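PDB 5O5C: putative decarboxylase involved in desferrioxamine biosynthesis from Erwinia amylovora, which probably catalyses the pyridoxal-phosphate-dependent decarboxylation of lysine in the biosynthesis of the siderophore desferrioxamine. Local coordinates for residues E50-V55 with A98-H103; N111-L116 with S331-V336. One frame throughout, in Å; residues are numbered along the deposited sequence.

Contact 1 of 2, residues E50-V55 with A98-H103; sequences ETVKGV and AVWFHH
Val-55 lays its CG2 methyl over one face of the Trp-100 indole, in a CH-pi contact 3.9 Å from the centroid of the five-membered ring and 14° off the ring normal; beside it, CG1 touches Trp-100 CG at 3.8 Å. With CG1 anti to the backbone N (chi1 -179°), CG2 falls beside that N and both branches meet the indole. Ala-98 CB covers the opposite face, offset toward the rim. Thr-51 adds its methyl obliquely, CG2 at 3.8 Å from Trp-100 CH2, while its OG1 turns back to bond Leu-47 O. His-102 continues the contact beside the indole: Val-52 CG1 meets its CE1 at 3.8 Å, and Trp-100 CE3 lies in the imidazole plane, at the ring's edge. A type I turn from Trp-100 to His-103, closed by His-103 N to Trp-100 O at 3.1 Å, sets the Trp-100 and His-102 side chains next to each other, facing Val-52 and Val-55. Phe-29 of the second subunit also packs on His-102. This is the last turn of helix 34-53 and Val-55 just beyond it, packed through methyl groups on the aromatic side chains of an irregular loop, in the N-terminal, subunit-contacting part of a group II decarboxylase.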
ATOM      1  N   GLU B  50      -1.293  13.365 -27.005  1.00 28.67           N
ATOM      2  CA  GLU B  50      -0.268  14.340 -27.417  1.00 30.10           C
ATOM      3  C   GLU B  50       1.045  14.186 -26.654  1.00 28.92           C
ATOM      4  O   GLU B  50       2.124  14.200 -27.261  1.00 27.38           O
ATOM      5  CB  GLU B  50      -0.813  15.774 -27.353  1.00 36.65           C
ATOM      6  CG  GLU B  50      -1.918  15.972 -28.380  1.00 43.12           C
ATOM      7  CD  GLU B  50      -2.304  17.418 -28.636  1.00 54.79           C
ATOM      8  OE1 GLU B  50      -1.520  18.331 -28.247  1.00 60.36           O
ATOM      9  OE2 GLU B  50      -3.400  17.629 -29.254  1.00 50.39           O
ATOM     10  N   THR B  51       0.959  13.988 -25.337  1.00 27.62           N
ATOM     11  CA  THR B  51       2.152  13.852 -24.527  1.00 28.53           C
ATOM     12  C   THR B  51       2.901  12.604 -24.962  1.00 26.51           C
ATOM     13  O   THR B  51       4.039  12.705 -25.320  1.00 22.41           O
ATOM     14  CB  THR B  51       1.862  13.798 -23.011  1.00 28.10           C
ATOM     15  OG1 THR B  51       1.152  14.987 -22.613  1.00 27.46           O
ATOM     16  CG2 THR B  51       3.149  13.649 -22.209  1.00 27.42           C
ATOM     17  N   VAL B  52       2.270  11.435 -24.920  1.00 26.85           N
ATOM     18  CA  VAL B  52       2.966  10.206 -25.271  1.00 25.77           C
ATOM     19  C   VAL B  52       3.538  10.268 -26.726  1.00 30.50           C
ATOM     20  O   VAL B  52       4.701   9.847 -26.925  1.00 30.64           O
ATOM     21  CB  VAL B  52       2.112   8.950 -25.022  1.00 24.89           C
ATOM     22  CG1 VAL B  52       2.810   7.742 -25.566  1.00 22.44           C
ATOM     23  CG2 VAL B  52       1.789   8.761 -23.507  1.00 22.31           C
ATOM     24  N   LYS B  53       2.792  10.820 -27.711  1.00 27.33           N
ATOM     25  CA  LYS B  53       3.346  10.912 -29.109  1.00 29.74           C
ATOM     26  C   LYS B  53       4.602  11.781 -29.228  1.00 31.57           C
ATOM     27  O   LYS B  53       5.420  11.525 -30.105  1.00 31.65           O
ATOM     28  CB  LYS B  53       2.340  11.392 -30.139  1.00 31.69           C
ATOM     29  CG  LYS B  53       1.306  10.376 -30.585  1.00 36.98           C
ATOM     30  CD  LYS B  53       0.362  11.030 -31.599  1.00 40.96           C
ATOM     31  CE  LYS B  53      -0.727  10.086 -32.084  1.00 43.96           C
ATOM     32  NZ  LYS B  53      -1.962  10.850 -32.442  1.00 47.89           N
ATOM     33  N   GLY B  54       4.751  12.799 -28.373  1.00 28.74           N
ATOM     34  CA  GLY B  54       5.958  13.636 -28.386  1.00 30.09           C
ATOM     35  C   GLY B  54       7.066  13.221 -27.411  1.00 30.46           C
ATOM     36  O   GLY B  54       8.003  13.965 -27.172  1.00 31.69           O
ATOM     37  N   VAL B  55       6.978  12.019 -26.867  1.00 32.87           N
ATOM     38  CA  VAL B  55       8.094  11.418 -26.150  1.00 31.16           C
ATOM     39  C   VAL B  55       9.105  10.844 -27.137  1.00 28.62           C
ATOM     40  O   VAL B  55       8.864   9.813 -27.768  1.00 33.93           O
ATOM     41  CB  VAL B  55       7.609  10.321 -25.186  1.00 29.47           C
ATOM     42  CG1 VAL B  55       8.779   9.730 -24.435  1.00 28.49           C
ATOM     43  CG2 VAL B  55       6.595  10.911 -24.218  1.00 32.49           C
ATOM     44  N   ALA B  98       8.913  13.549 -16.713  1.00 24.38           N
ATOM     45  CA  ALA B  98       8.612  12.222 -16.201  1.00 25.99           C
ATOM     46  C   ALA B  98       9.653  11.247 -16.734  1.00 24.91           C
ATOM     47  O   ALA B  98      10.207  11.431 -17.810  1.00 26.55           O
ATOM     48  CB  ALA B  98       7.231  11.749 -16.655  1.00 24.77           C
ATOM     49  N   VAL B  99       9.898  10.195 -15.975  1.00 23.28           N
ATOM     50  CA  VAL B  99      10.626   9.071 -16.511  1.00 24.74           C
ATOM     51  C   VAL B  99       9.623   8.158 -17.229  1.00 23.62           C
ATOM     52  O   VAL B  99       8.749   7.570 -16.608  1.00 22.21           O
ATOM     53  CB  VAL B  99      11.440   8.361 -15.434  1.00 25.64           C
ATOM     54  CG1 VAL B  99      12.231   7.221 -16.031  1.00 27.14           C
ATOM     55  CG2 VAL B  99      12.383   9.372 -14.803  1.00 27.26           C
ATOM     56  N   TRP B 100       9.788   8.037 -18.540  1.00 23.64           N
ATOM     57  CA  TRP B 100       8.908   7.236 -19.397  1.00 24.98           C
ATOM     58  C   TRP B 100       9.299   5.804 -19.520  1.00 27.51           C
ATOM     59  O   TRP B 100      10.090   5.424 -20.428  1.00 28.73           O
ATOM     60  CB  TRP B 100       8.824   7.860 -20.784  1.00 25.89           C
ATOM     61  CG  TRP B 100       8.261   9.146 -20.681  1.00 23.90           C
ATOM     62  CD1 TRP B 100       8.922  10.311 -20.602  1.00 24.86           C
ATOM     63  CD2 TRP B 100       6.885   9.438 -20.505  1.00 27.50           C
ATOM     64  NE1 TRP B 100       8.030  11.350 -20.458  1.00 25.46           N
ATOM     65  CE2 TRP B 100       6.770  10.836 -20.389  1.00 26.18           C
ATOM     66  CE3 TRP B 100       5.718   8.660 -20.512  1.00 26.08           C
ATOM     67  CZ2 TRP B 100       5.545  11.467 -20.216  1.00 27.70           C
ATOM     68  CZ3 TRP B 100       4.547   9.267 -20.355  1.00 26.21           C
ATOM     69  CH2 TRP B 100       4.448  10.677 -20.226  1.00 25.42           C
ATOM     70  N   PHE B 101       8.698   4.965 -18.674  1.00 22.43           N
ATOM     71  CA  PHE B 101       9.111   3.560 -18.676  1.00 22.48           C
ATOM     72  C   PHE B 101       8.748   2.822 -19.956  1.00 20.75           C
ATOM     73  O   PHE B 101       9.414   1.827 -20.317  1.00 24.59           O
ATOM     74  CB  PHE B 101       8.588   2.821 -17.472  1.00 22.83           C
ATOM     75  CG  PHE B 101       8.865   3.503 -16.166  1.00 22.69           C
ATOM     76  CD1 PHE B 101      10.148   3.889 -15.823  1.00 23.81           C
ATOM     77  CD2 PHE B 101       7.820   3.744 -15.253  1.00 24.91           C
ATOM     78  CE1 PHE B 101      10.394   4.488 -14.619  1.00 24.85           C
ATOM     79  CE2 PHE B 101       8.074   4.368 -14.045  1.00 25.00           C
ATOM     80  CZ  PHE B 101       9.362   4.750 -13.739  1.00 26.59           C
ATOM     81  N   HIS B 102       7.741   3.308 -20.681  1.00 20.92           N
ATOM     82  CA  HIS B 102       7.327   2.679 -21.946  1.00 22.49           C
ATOM     83  C   HIS B 102       8.356   2.841 -23.043  1.00 23.41           C
ATOM     84  O   HIS B 102       8.402   2.052 -23.980  1.00 19.49           O
ATOM     85  CB  HIS B 102       5.958   3.146 -22.432  1.00 23.82           C
ATOM     86  CG  HIS B 102       5.931   4.555 -22.929  1.00 22.74           C
ATOM     87  ND1 HIS B 102       6.155   4.886 -24.250  1.00 25.92           N
ATOM     88  CD2 HIS B 102       5.752   5.725 -22.279  1.00 23.76           C
ATOM     89  CE1 HIS B 102       6.086   6.198 -24.397  1.00 22.00           C
ATOM     90  NE2 HIS B 102       5.822   6.732 -23.221  1.00 26.98           N
ATOM     91  N   HIS B 103       9.247   3.807 -22.883  1.00 25.33           N
ATOM     92  CA  HIS B 103      10.217   4.059 -23.916  1.00 27.15           C
ATOM     93  C   HIS B 103      11.221   2.906 -23.956  1.00 27.62           C
ATOM     94  O   HIS B 103      11.734   2.530 -22.898  1.00 23.47           O
ATOM     95  CB  HIS B 103      10.936   5.357 -23.663  1.00 25.45           C
ATOM     96  CG  HIS B 103      11.565   5.895 -24.888  1.00 28.14           C
ATOM     97  ND1 HIS B 103      12.756   5.422 -25.361  1.00 26.10           N
ATOM     98  CD2 HIS B 103      11.090   6.740 -25.833  1.00 27.55           C
ATOM     99  CE1 HIS B 103      13.036   6.012 -26.507  1.00 26.73           C
ATOM    100  NE2 HIS B 103      12.036   6.816 -26.814  1.00 26.03           N
TER

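Contact 2 of 2, residues N111-L116 with S331-V336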
ATOM      1  N   ASN B 111      11.163  -1.267 -13.386  1.00 25.31           N
ATOM      2  CA  ASN B 111       9.927  -0.622 -13.823  1.00 25.46           C
ATOM      3  C   ASN B 111       9.480  -1.126 -15.164  1.00 25.02           C
ATOM      4  O   ASN B 111      10.047  -0.774 -16.190  1.00 27.65           O
ATOM      5  CB  ASN B 111      10.079   0.885 -13.866  1.00 25.54           C
ATOM      6  CG  ASN B 111      10.650   1.417 -12.610  1.00 28.97           C
ATOM      7  OD1 ASN B 111      11.846   1.797 -12.569  1.00 29.55           O
ATOM      8  ND2 ASN B 111       9.838   1.384 -11.536  1.00 21.54           N
ATOM      9  N   CYS B 112       8.435  -1.950 -15.164  1.00 25.32           N
ATOM     10  CA  CYS B 112       7.942  -2.541 -16.372  1.00 23.97           C
ATOM     11  C   CYS B 112       7.043  -1.586 -17.193  1.00 25.16           C
ATOM     12  O   CYS B 112       6.295  -0.797 -16.653  1.00 21.57           O
ATOM     13  CB  CYS B 112       7.234  -3.859 -16.036  1.00 25.37           C
ATOM     14  SG  CYS B 112       5.889  -3.706 -14.823  1.00 27.56           S
ATOM     15  N   PRO B 113       7.055  -1.719 -18.522  1.00 25.56           N
ATOM     16  CA  PRO B 113       5.868  -1.176 -19.194  1.00 27.87           C
ATOM     17  C   PRO B 113       4.601  -1.873 -18.735  1.00 27.34           C
ATOM     18  O   PRO B 113       4.608  -3.062 -18.317  1.00 31.61           O
ATOM     19  CB  PRO B 113       6.096  -1.451 -20.687  1.00 28.69           C
ATOM     20  CG  PRO B 113       7.406  -2.152 -20.797  1.00 28.93           C
ATOM     21  CD  PRO B 113       7.917  -2.487 -19.416  1.00 28.29           C
ATOM     22  N   VAL B 114       3.514  -1.162 -18.867  1.00 23.78           N
ATOM     23  CA  VAL B 114       2.259  -1.653 -18.390  1.00 28.53           C
ATOM     24  C   VAL B 114       1.469  -2.091 -19.617  1.00 28.16           C
ATOM     25  O   VAL B 114       1.759  -1.608 -20.721  1.00 28.07           O
ATOM     26  CB  VAL B 114       1.513  -0.595 -17.551  1.00 29.86           C
ATOM     27  CG1 VAL B 114       1.542   0.802 -18.204  1.00 28.00           C
ATOM     28  CG2 VAL B 114       0.089  -1.031 -17.345  1.00 30.96           C
ATOM     29  N   VAL B 115       0.546  -3.052 -19.401  1.00 25.26           N
ATOM     30  CA  VAL B 115      -0.456  -3.494 -20.392  1.00 23.78           C
ATOM     31  C   VAL B 115      -1.846  -2.889 -20.187  1.00 22.95           C
ATOM     32  O   VAL B 115      -2.280  -2.609 -19.019  1.00 19.67           O
ATOM     33  CB  VAL B 115      -0.590  -5.069 -20.470  1.00 21.99           C
ATOM     34  CG1 VAL B 115       0.749  -5.705 -20.806  1.00 24.37           C
ATOM     35  CG2 VAL B 115      -1.135  -5.687 -19.193  1.00 21.02           C
ATOM     36  N   LEU B 116      -2.535  -2.749 -21.326  1.00 25.19           N
ATOM     37  CA  LEU B 116      -3.868  -2.123 -21.447  1.00 24.33           C
ATOM     38  C   LEU B 116      -4.920  -2.624 -20.471  1.00 25.89           C
ATOM     39  O   LEU B 116      -5.603  -1.784 -19.850  1.00 27.98           O
ATOM     40  CB  LEU B 116      -4.389  -2.177 -22.878  1.00 24.14           C
ATOM     41  CG  LEU B 116      -3.677  -1.241 -23.878  1.00 25.16           C
ATOM     42  CD1 LEU B 116      -4.053  -1.625 -25.312  1.00 25.23           C
ATOM     43  CD2 LEU B 116      -3.887   0.243 -23.553  1.00 23.18           C
ATOM     44  N   SER B 331       7.010  -7.891 -12.938  1.00 22.62           N
ATOM     45  CA  SER B 331       7.146  -8.876 -13.978  1.00 20.41           C
ATOM     46  C   SER B 331       5.898  -9.266 -14.712  1.00 18.60           C
ATOM     47  O   SER B 331       6.014  -9.997 -15.672  1.00 17.44           O
ATOM     48  CB  SER B 331       7.849 -10.132 -13.436  1.00 22.06           C
ATOM     49  OG  SER B 331       9.008  -9.747 -12.728  1.00 20.19           O
ATOM     50  N   PHE B 332       4.737  -8.780 -14.287  1.00 18.29           N
ATOM     51  CA  PHE B 332       3.481  -8.997 -15.001  1.00 18.50           C
ATOM     52  C   PHE B 332       2.884  -7.762 -15.658  1.00 19.83           C
ATOM     53  O   PHE B 332       1.703  -7.771 -15.983  1.00 19.74           O
ATOM     54  CB  PHE B 332       2.453  -9.627 -14.075  1.00 17.46           C
ATOM     55  CG  PHE B 332       2.776 -11.030 -13.693  1.00 19.48           C
ATOM     56  CD1 PHE B 332       3.788 -11.312 -12.768  1.00 19.23           C
ATOM     57  CD2 PHE B 332       2.061 -12.076 -14.226  1.00 18.40           C
ATOM     58  CE1 PHE B 332       4.073 -12.606 -12.434  1.00 19.10           C
ATOM     59  CE2 PHE B 332       2.335 -13.354 -13.874  1.00 19.61           C
ATOM     60  CZ  PHE B 332       3.372 -13.628 -13.010  1.00 18.87           C
ATOM     61  N   PHE B 333       3.686  -6.716 -15.912  1.00 23.26           N
ATOM     62  CA  PHE B 333       3.182  -5.491 -16.662  1.00 21.27           C
ATOM     63  C   PHE B 333       1.892  -4.856 -16.079  1.00 20.35           C
ATOM     64  O   PHE B 333       1.026  -4.309 -16.816  1.00 20.58           O
ATOM     65  CB  PHE B 333       3.015  -5.846 -18.133  1.00 22.68           C
ATOM     66  CG  PHE B 333       4.164  -6.639 -18.675  1.00 25.23           C
ATOM     67  CD1 PHE B 333       5.323  -6.028 -19.048  1.00 27.97           C
ATOM     68  CD2 PHE B 333       4.104  -8.022 -18.726  1.00 28.47           C
ATOM     69  CE1 PHE B 333       6.419  -6.749 -19.460  1.00 29.19           C
ATOM     70  CE2 PHE B 333       5.192  -8.755 -19.153  1.00 30.62           C
ATOM     71  CZ  PHE B 333       6.355  -8.111 -19.518  1.00 27.90           C
ATOM     72  N   GLN B 334       1.764  -4.946 -14.759  1.00 18.51           N
ATOM     73  CA  GLN B 334       0.664  -4.335 -14.014  1.00 17.90           C
ATOM     74  C   GLN B 334       1.107  -3.084 -13.324  1.00 17.42           C
ATOM     75  O   GLN B 334       2.206  -3.019 -12.828  1.00 18.46           O
ATOM     76  CB  GLN B 334       0.179  -5.263 -12.948  1.00 19.25           C
ATOM     77  CG  GLN B 334      -0.401  -6.494 -13.468  1.00 19.87           C
ATOM     78  CD  GLN B 334      -1.380  -6.340 -14.632  1.00 22.24           C
ATOM     79  OE1 GLN B 334      -2.468  -5.724 -14.527  1.00 25.13           O
ATOM     80  NE2 GLN B 334      -0.992  -6.902 -15.758  1.00 20.15           N
ATOM     81  N   THR B 335       0.239  -2.096 -13.283  1.00 17.69           N
ATOM     82  CA  THR B 335       0.540  -0.818 -12.638  1.00 18.43           C
ATOM     83  C   THR B 335       0.804  -1.041 -11.119  1.00 17.86           C
ATOM     84  O   THR B 335       0.403  -2.043 -10.546  1.00 18.12           O
ATOM     85  CB  THR B 335      -0.617   0.205 -12.752  1.00 19.11           C
ATOM     86  OG1 THR B 335      -1.713  -0.210 -11.916  1.00 21.46           O
ATOM     87  CG2 THR B 335      -1.104   0.364 -14.151  1.00 20.68           C
ATOM     88  N   VAL B 336       1.553  -0.129 -10.521  1.00 18.44           N
ATOM     89  CA  VAL B 336       1.759  -0.100  -9.073  1.00 18.26           C
ATOM     90  C   VAL B 336       0.468   0.392  -8.428  1.00 18.20           C
ATOM     91  O   VAL B 336      -0.076   1.408  -8.920  1.00 19.58           O
ATOM     92  CB  VAL B 336       2.876   0.862  -8.700  1.00 18.88           C
ATOM     93  CG1 VAL B 336       3.144   0.801  -7.189  1.00 21.25           C
ATOM     94  CG2 VAL B 336       4.141   0.557  -9.484  1.00 20.28           C
TER
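Phe-333 lies against Val-115 and Cys-112 at the apolar centre. Val-115 CG1 approaches Phe-333 CB to 3.5 Å, and on the other flank Cys-112 SG sits 3.7 Å from Phe-333 CA. The sulfur gets there because chi1 of 56° places it between its backbone N and carbonyl carbon. Val-114 CG2 meets Thr-335 CG2 at 3.7 Å. The first polar atom is Pro-113 O, which lies in the ring plane at its edge, 3.1 Å from Phe-333 CD1, and also receives a CA-H...O contact from Phe-333. Next comes a hydrogen bond, Val-115 N to Phe-333 O at 2.9 Å, nearly straight at 165° and directed in the carbonyl plane at a lone pair. Farther out, the bent Gln-334 side chain sends NE2 back to Phe-332 O at 2.8 Å, tilted 25° from that carbonyl's plane, and Val-115 CG2 rests against NE2 at 3.6 Å. Thr-391 OG1 bonds NE2, and Ser-118 OG bonds OE1. The side chain of Cys-112 is about 10 Å from the bound pyridoxal phosphate, so this backbone, held by one N-H...O=C hydrogen bond and apolar packing, probably helps position the chain after Lys-330, predicted to carry the cofactor though not attached here, without touching the cofactor.

From the N terminus, helix 34-53 runs into contact 1, which closes a loop of 42 residues containing helices 64-68 and 83-95 but no strand. Eight residues after 98-103 the same irregular connection supplies 111-116 to contact 2. This second closure spans 214 residues and encloses six of the seven strands of the large mixed sheet before the chain returns at 331-336, ahead of strand 339-343. The two loops are therefore in series, neither nested nor crossed. Their centres lie about 15 Å apart, and Phe-101 CD1 touches Asn-111 CB at 3.6 Å. Together they tie the N-terminal helix, through one linking loop, to the cofactor-binding domain, and both contacts also touch the second subunit.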